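Local coordinates for putative endonuclease/exonuclease/phosphatase family protein (PDB 3G6S) that probably hydrolyses phosphodiester bonds, perhaps in nucleic acids, as a member of the DNase I-like endonuclease/exonuclease/phosphatase family, at residues C31-I34 and K35-L39; E160-G163 and E164-A167; D180-E183 and T184-N188. All blocks are in the same frame, centred on the assembly; numbering follows the deposited sequence.

Contact 1 (C31-I34 and K35-L39)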
loop_
_atom_site.group_PDB
_atom_site.type_symbol
_atom_site.label_atom_id
_atom_site.label_comp_id
_atom_site.label_asym_id
_atom_site.label_seq_id
_atom_site.Cartn_x
_atom_site.Cartn_y
_atom_site.Cartn_z
ATOM N N CYS A 31 -15.000 0.046 -4.241
ATOM C CA CYS A 31 -15.566 0.510 -2.970
ATOM C C CYS A 31 -16.292 -0.640 -2.271
ATOM O O CYS A 31 -16.138 -0.849 -1.063
ATOM C CB CYS A 31 -16.585 1.636 -3.185
ATOM S SG CYS A 31 -15.923 3.169 -3.864
ATOM N N GLN A 32 -17.091 -1.378 -3.039
ATOM C CA GLN A 32 -17.855 -2.482 -2.490
ATOM C C GLN A 32 -16.947 -3.522 -1.855
ATOM O O GLN A 32 -17.208 -3.995 -0.754
ATOM C CB GLN A 32 -18.726 -3.123 -3.577
ATOM C CG GLN A 32 -19.935 -3.868 -3.016
ATOM C CD GLN A 32 -20.780 -2.983 -2.096
ATOM O OE1 GLN A 32 -21.300 -1.940 -2.517
ATOM N NE2 GLN A 32 -20.914 -3.391 -0.834
ATOM N N PHE A 33 -15.874 -3.874 -2.551
ATOM C CA PHE A 33 -14.925 -4.865 -2.041
ATOM C C PHE A 33 -14.425 -4.440 -0.652
ATOM O O PHE A 33 -14.434 -5.229 0.297
ATOM C CB PHE A 33 -13.746 -4.986 -3.008
ATOM C CG PHE A 33 -12.739 -6.011 -2.607
ATOM C CD1 PHE A 33 -12.893 -7.336 -2.979
ATOM C CD2 PHE A 33 -11.628 -5.648 -1.855
ATOM C CE1 PHE A 33 -11.950 -8.291 -2.610
ATOM C CE2 PHE A 33 -10.677 -6.595 -1.480
ATOM C CZ PHE A 33 -10.839 -7.919 -1.858
ATOM N N ILE A 34 -14.004 -3.181 -0.546
ATOM C CA ILE A 34 -13.506 -2.621 0.704
ATOM C C ILE A 34 -14.519 -2.743 1.840
ATOM O O ILE A 34 -14.195 -3.274 2.904
ATOM C CB ILE A 34 -13.114 -1.140 0.515
ATOM C CG1 ILE A 34 -11.992 -1.041 -0.528
ATOM C CG2 ILE A 34 -12.669 -0.530 1.842
ATOM C CD1 ILE A 34 -11.588 0.385 -0.878
ATOM N N LYS A 35 -15.742 -2.258 1.630
ATOM C CA LYS A 35 -16.760 -2.357 2.679
ATOM C C LYS A 35 -17.138 -3.811 2.971
ATOM O O LYS A 35 -17.325 -4.176 4.124
ATOM C CB LYS A 35 -18.024 -1.564 2.300
ATOM C CG LYS A 35 -17.856 -0.048 2.326
ATOM C CD LYS A 35 -17.917 0.563 0.923
ATOM C CE LYS A 35 -19.349 0.782 0.452
ATOM N NZ LYS A 35 -20.083 1.731 1.343
ATOM N N ASP A 36 -17.248 -4.634 1.928
ATOM C CA ASP A 36 -17.604 -6.048 2.088
ATOM C C ASP A 36 -16.600 -6.796 2.972
ATOM O O ASP A 36 -16.988 -7.497 3.915
ATOM C CB ASP A 36 -17.658 -6.764 0.734
ATOM C CG ASP A 36 -18.947 -6.498 -0.034
ATOM O OD1 ASP A 36 -19.765 -5.635 0.392
ATOM O OD2 ASP A 36 -19.137 -7.160 -1.081
ATOM N N HIS A 37 -15.311 -6.672 2.651
ATOM C CA HIS A 37 -14.284 -7.353 3.421
ATOM C C HIS A 37 -13.942 -6.610 4.697
ATOM O O HIS A 37 -13.048 -7.017 5.437
ATOM C CB HIS A 37 -13.034 -7.551 2.571
ATOM C CG HIS A 37 -13.191 -8.604 1.518
ATOM N ND1 HIS A 37 -13.957 -8.418 0.390
ATOM C CD2 HIS A 37 -12.717 -9.871 1.450
ATOM C CE1 HIS A 37 -13.952 -9.526 -0.331
ATOM N NE2 HIS A 37 -13.208 -10.422 0.290
ATOM N N GLU A 38 -14.676 -5.531 4.954
ATOM C CA GLU A 38 -14.487 -4.710 6.147
ATOM C C GLU A 38 -13.047 -4.334 6.422
ATOM O O GLU A 38 -12.532 -4.549 7.518
ATOM C CB GLU A 38 -15.059 -5.421 7.362
ATOM C CG GLU A 38 -16.552 -5.551 7.313
ATOM C CD GLU A 38 -17.106 -6.153 8.570
ATOM O OE1 GLU A 38 -16.780 -7.329 8.858
ATOM O OE2 GLU A 38 -17.859 -5.442 9.273
ATOM N N LEU A 39 -12.401 -3.768 5.417
ATOM C CA LEU A 39 -11.024 -3.340 5.550
ATOM C C LEU A 39 -10.929 -2.211 6.587
ATOM O O LEU A 39 -11.710 -1.271 6.551
ATOM C CB LEU A 39 -10.517 -2.879 4.180
ATOM C CG LEU A 39 -9.838 -3.961 3.334
ATOM C CD1 LEU A 39 -10.538 -5.303 3.492
ATOM C CD2 LEU A 39 -9.817 -3.519 1.882
#
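The rings of Phe-33 and His-37, one helical turn apart, form an offset stack with centroids 4.1 Å apart and planes inclined at 28°. Phe-33 CZ lies over the centre of the imidazole, whereas His-37 ND1 sits above the phenyl face nearer its rim. Phe-33 O accepts both the His-37 backbone N (2.9 Å) and the ring atom His-37 ND1 (3.2 Å), and the second bond ties the imidazole to the helix. The close-packed side faces the sheet. Here Ile-34 CG2 meets Leu-39 CB at 4.0 Å, and Leu-39 N bonds to Ile-34 O (3.1 Å) across the Schellman motif that ends helix 27-36, with Glu-38 at positive phi. Leu-39 continues onto Ala-7 and Leu-255 of two neighbouring strands. The outer side is looser and polar. With CG beside the carbonyl carbon (chi1 -157°) and a bend at chi2, Gln-32 brings NE2 to Asp-36 OD1 at 2.8 Å. The bond lies in the amide plane but meets the carboxylate from above its plane. The chemistry implies that ND1 of His-37 is protonated, and that the amide N-H of Gln-32 probably eases the Asp-36 charge at the solvent-facing surface.

Contact 2 (E160-G163 and E164-A167)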
loop_
_atom_site.group_PDB
_atom_site.type_symbol
_atom_site.label_atom_id
_atom_site.label_comp_id
_atom_site.label_asym_id
_atom_site.label_seq_id
_atom_site.Cartn_x
_atom_site.Cartn_y
_atom_site.Cartn_z
ATOM N N GLU A 160 12.245 6.927 13.147
ATOM C CA GLU A 160 12.191 8.331 13.519
ATOM C C GLU A 160 10.849 8.692 14.140
ATOM O O GLU A 160 10.795 9.300 15.208
ATOM C CB GLU A 160 12.428 9.201 12.284
ATOM C CG GLU A 160 12.373 10.706 12.536
ATOM C CD GLU A 160 12.386 11.514 11.244
ATOM O OE1 GLU A 160 13.247 11.232 10.373
ATOM O OE2 GLU A 160 11.542 12.437 11.105
ATOM N N ILE A 161 9.769 8.305 13.469
ATOM C CA ILE A 161 8.422 8.619 13.926
ATOM C C ILE A 161 7.851 7.765 15.045
ATOM O O ILE A 161 7.373 8.291 16.046
ATOM C CB ILE A 161 7.412 8.564 12.759
ATOM C CG1 ILE A 161 7.590 9.777 11.846
ATOM C CG2 ILE A 161 5.984 8.542 13.296
ATOM C CD1 ILE A 161 8.858 9.762 11.025
ATOM N N VAL A 162 7.882 6.450 14.881
ATOM C CA VAL A 162 7.297 5.583 15.897
ATOM C C VAL A 162 8.311 4.722 16.651
ATOM O O VAL A 162 7.942 3.952 17.538
ATOM C CB VAL A 162 6.188 4.678 15.266
ATOM C CG1 VAL A 162 6.797 3.388 14.695
ATOM C CG2 VAL A 162 5.130 4.371 16.295
ATOM N N GLY A 163 9.584 4.847 16.299
ATOM C CA GLY A 163 10.608 4.080 16.984
ATOM C C GLY A 163 10.460 2.579 16.840
ATOM O O GLY A 163 10.471 2.056 15.728
ATOM N N GLU A 164 10.319 1.886 17.966
ATOM C CA GLU A 164 10.171 0.432 17.962
ATOM C C GLU A 164 8.733 -0.047 18.149
ATOM O O GLU A 164 8.489 -1.225 18.415
ATOM C CB GLU A 164 11.060 -0.177 19.044
ATOM C CG GLU A 164 10.980 0.545 20.372
ATOM C CD GLU A 164 11.789 -0.144 21.456
ATOM O OE1 GLU A 164 12.965 -0.490 21.190
ATOM O OE2 GLU A 164 11.250 -0.328 22.575
ATOM N N ARG A 165 7.788 0.877 18.016
ATOM C CA ARG A 165 6.372 0.556 18.145
ATOM C C ARG A 165 5.887 -0.049 16.820
ATOM O O ARG A 165 6.485 0.186 15.761
ATOM C CB ARG A 165 5.587 1.822 18.500
ATOM C CG ARG A 165 5.795 2.277 19.946
ATOM C CD ARG A 165 5.194 3.650 20.224
ATOM N NE ARG A 165 5.999 4.705 19.620
ATOM C CZ ARG A 165 5.708 6.002 19.666
ATOM N NH1 ARG A 165 4.610 6.429 20.293
ATOM N NH2 ARG A 165 6.534 6.872 19.088
ATOM N N PRO A 166 4.800 -0.840 16.863
ATOM C CA PRO A 166 4.233 -1.492 15.680
ATOM C C PRO A 166 4.100 -0.572 14.465
ATOM O O PRO A 166 3.630 0.569 14.566
ATOM C CB PRO A 166 2.879 -1.996 16.178
ATOM C CG PRO A 166 3.133 -2.262 17.606
ATOM C CD PRO A 166 3.929 -1.052 18.030
ATOM N N ALA A 167 4.519 -1.094 13.318
ATOM C CA ALA A 167 4.477 -0.370 12.054
ATOM C C ALA A 167 4.214 -1.342 10.916
ATOM O O ALA A 167 4.693 -2.476 10.920
ATOM C CB ALA A 167 5.793 0.346 11.824
HETATM O O HOH W 1 6.678 10.094 18.208
HETATM O O HOH W 2 9.347 -0.637 15.065
#
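Two bends fold Arg-165 back over Val-162: CG stands beside the arginine's own backbone N (chi1 -73°), and the chain turns again at chi3 (-74°). The guanidinium thereby returns across the turn, with Val-162 CG2 over one of its faces, 3.5 Å from Arg-165 NE. Nearer the backbone the same methyl, Val-162 CG2, presses on Arg-165 CB at 3.4 Å. Val-162 O is gripped twice by this one residue. Arg-165 N donates to Val-162 O at 3.1 Å and Arg-165 NE at 2.9 Å, the two arriving from opposite faces of the carbonyl plane. Further out, a water in the guanidinium plane donates to Ile-161 O at 2.9 Å and accepts a weak bond from Arg-165 NH2, so the positive group lies close to carbonyls at the end of helix 144-161 and probably eases their partial negative charge. A leucine in place of Arg-165 would keep the backbone bond but would probably leave Val-162 O with one donor fewer and the water on Ile-161 O without its guanidinium partner. Gly-163 has positive phi (62°), and a side chain there would run into Glu-164 N. A second water spans the turn, donating to both Gly-163 O (3.0 Å) and Arg-165 O (3.1 Å). On the buried side Val-162 CG1 approaches Ala-167 CB at 4.3 Å, and Val-162 also touches Met-133, while Arg-165 lies on Ile-131 and Lys-122. Residues Val-162 to Arg-165 make a type II' beta turn, with glycine in its second position. It closes the helical part of a beta-alpha-beta crossover, in which strand 131-138 leads through helix 144-161 to the adjacent, parallel strand 167-172.

Contact 3 (D180-E183 and T184-N188)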
loop_
_atom_site.group_PDB
_atom_site.type_symbol
_atom_site.label_atom_id
_atom_site.label_comp_id
_atom_site.label_asym_id
_atom_site.label_seq_id
_atom_site.Cartn_x
_atom_site.Cartn_y
_atom_site.Cartn_z
ATOM N N ASP A 180 16.571 -7.353 -5.105
ATOM C CA ASP A 180 17.465 -6.953 -4.037
ATOM C C ASP A 180 16.732 -6.009 -3.093
ATOM O O ASP A 180 16.952 -6.034 -1.888
ATOM C CB ASP A 180 18.720 -6.271 -4.599
ATOM C CG ASP A 180 18.666 -4.763 -4.485
ATOM O OD1 ASP A 180 17.984 -4.116 -5.317
ATOM O OD2 ASP A 180 19.298 -4.218 -3.547
ATOM N N ALA A 181 15.858 -5.171 -3.635
ATOM C CA ALA A 181 15.115 -4.245 -2.788
ATOM C C ALA A 181 14.340 -5.055 -1.753
ATOM O O ALA A 181 14.241 -4.668 -0.592
ATOM C CB ALA A 181 14.157 -3.390 -3.623
ATOM N N TYR A 182 13.787 -6.184 -2.172
ATOM C CA TYR A 182 13.047 -7.013 -1.242
ATOM C C TYR A 182 13.988 -7.509 -0.163
ATOM O O TYR A 182 13.603 -7.655 0.998
ATOM C CB TYR A 182 12.425 -8.202 -1.962
ATOM C CG TYR A 182 11.756 -9.187 -1.038
ATOM C CD1 TYR A 182 12.499 -10.172 -0.370
ATOM C CD2 TYR A 182 10.377 -9.173 -0.863
ATOM C CE1 TYR A 182 11.879 -11.120 0.432
ATOM C CE2 TYR A 182 9.749 -10.116 -0.059
ATOM C CZ TYR A 182 10.498 -11.084 0.576
ATOM O OH TYR A 182 9.848 -12.040 1.318
ATOM N N GLU A 183 15.228 -7.770 -0.552
ATOM C CA GLU A 183 16.216 -8.272 0.384
ATOM C C GLU A 183 16.729 -7.188 1.337
ATOM O O GLU A 183 17.062 -7.483 2.482
ATOM C CB GLU A 183 17.371 -8.900 -0.393
ATOM C CG GLU A 183 18.261 -9.797 0.436
ATOM C CD GLU A 183 19.702 -9.337 0.416
ATOM O OE1 GLU A 183 20.568 -10.040 0.981
ATOM O OE2 GLU A 183 19.968 -8.264 -0.168
ATOM N N THR A 184 16.776 -5.937 0.883
ATOM C CA THR A 184 17.260 -4.861 1.747
ATOM C C THR A 184 16.300 -4.561 2.907
ATOM O O THR A 184 16.743 -4.195 3.992
ATOM C CB THR A 184 17.528 -3.538 0.972
ATOM O OG1 THR A 184 16.314 -2.790 0.850
ATOM C CG2 THR A 184 18.083 -3.828 -0.413
ATOM N N ILE A 185 14.992 -4.703 2.695
ATOM C CA ILE A 185 14.053 -4.445 3.789
ATOM C C ILE A 185 13.760 -5.702 4.586
ATOM O O ILE A 185 13.204 -5.638 5.679
ATOM C CB ILE A 185 12.711 -3.873 3.302
ATOM C CG1 ILE A 185 12.315 -4.505 1.980
ATOM C CG2 ILE A 185 12.797 -2.371 3.207
ATOM C CD1 ILE A 185 11.121 -3.838 1.339
ATOM N N THR A 186 14.144 -6.844 4.031
ATOM C CA THR A 186 13.930 -8.131 4.668
ATOM C C THR A 186 15.150 -8.545 5.494
ATOM O O THR A 186 15.010 -9.234 6.504
ATOM C CB THR A 186 13.635 -9.205 3.591
ATOM O OG1 THR A 186 12.331 -8.979 3.052
ATOM C CG2 THR A 186 13.694 -10.610 4.163
ATOM N N THR A 187 16.340 -8.112 5.084
ATOM C CA THR A 187 17.557 -8.493 5.794
ATOM C C THR A 187 18.311 -7.320 6.407
ATOM O O THR A 187 19.547 -7.307 6.460
ATOM C CB THR A 187 18.511 -9.264 4.857
ATOM O OG1 THR A 187 19.076 -8.368 3.885
ATOM C CG2 THR A 187 17.748 -10.378 4.152
ATOM N N ASN A 188 17.559 -6.342 6.882
ATOM C CA ASN A 188 18.136 -5.161 7.501
ATOM C C ASN A 188 18.151 -5.310 9.020
ATOM O O ASN A 188 17.343 -6.043 9.592
ATOM C CB ASN A 188 17.324 -3.934 7.096
ATOM C CG ASN A 188 17.910 -2.643 7.615
ATOM O OD1 ASN A 188 17.693 -2.262 8.764
ATOM N ND2 ASN A 188 18.669 -1.961 6.766
#
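Glu-183 O is gripped by Thr-187 from two directions: Thr-187 OG1 donates at 2.6 Å and Thr-187 N at 2.8 Å, reaching it from opposite faces of the carbonyl plane. A weak bond from Thr-186 N adds to these. The hydroxyl gets there because it stands between the backbone N and carbonyl carbon of Thr-187 (chi1 71°). The methyl then lies against the Glu-183 chain, Thr-187 CG2 to Glu-183 CG 3.8 Å. One residue earlier the hydroxyl is turned differently. Thr-186 OG1 lies beside its own backbone N (chi1 -72°) and donates to Tyr-182 O at 2.8 Å, tilted somewhat from the carbonyl plane. Thr-186 OG1 also lies over one face of the Tyr-182 ring, offset toward the rim, 3.4 Å from Tyr-182 CE1. Two successive threonines thus return their hydroxyls to carbonyls four residues back, across the last turn. Thr-184 OG1 reaches back three, to Ala-181 O at 3.1 Å, where the backbone bonds from Thr-184 N and Ile-185 N are both weak. These hydroxyls add donors to carbonyls along the short helix 180-186 and just past it, a use common for threonine in helices. Outward, the Tyr-182 hydroxyl is hydrogen-bonded to Asp-194, and its ring meets Phe-225. Thr-184 and Ile-185 rest on Ala-151 of helix 144-161, while Ile-185 and Thr-186 touch Phe-227, which places the helix against both its longer neighbour and strand 224-228.

The three contacts follow one another along the chain without touching. Contact 1 belongs to the unit of strand 2-10, helix 27-36 and strand 41-45, both of whose strands lie in the seven-stranded sheet. Contacts 2 and 3 attend the six-stranded sheet and share helix 144-161: contact 2 forms the turn that leads from its end into strand 167-172, and contact 3 lies on the helix packed beside it. Their centres are about 19 Å apart; the centre of contact 1 is about 28 Å from that of contact 2 and about 31 Å from that of contact 3, across the chain's centre. Contacts 1 and 2 mark helix ends and contact 3 a whole short helix, flanking the two sheets of a DNase I-like fold.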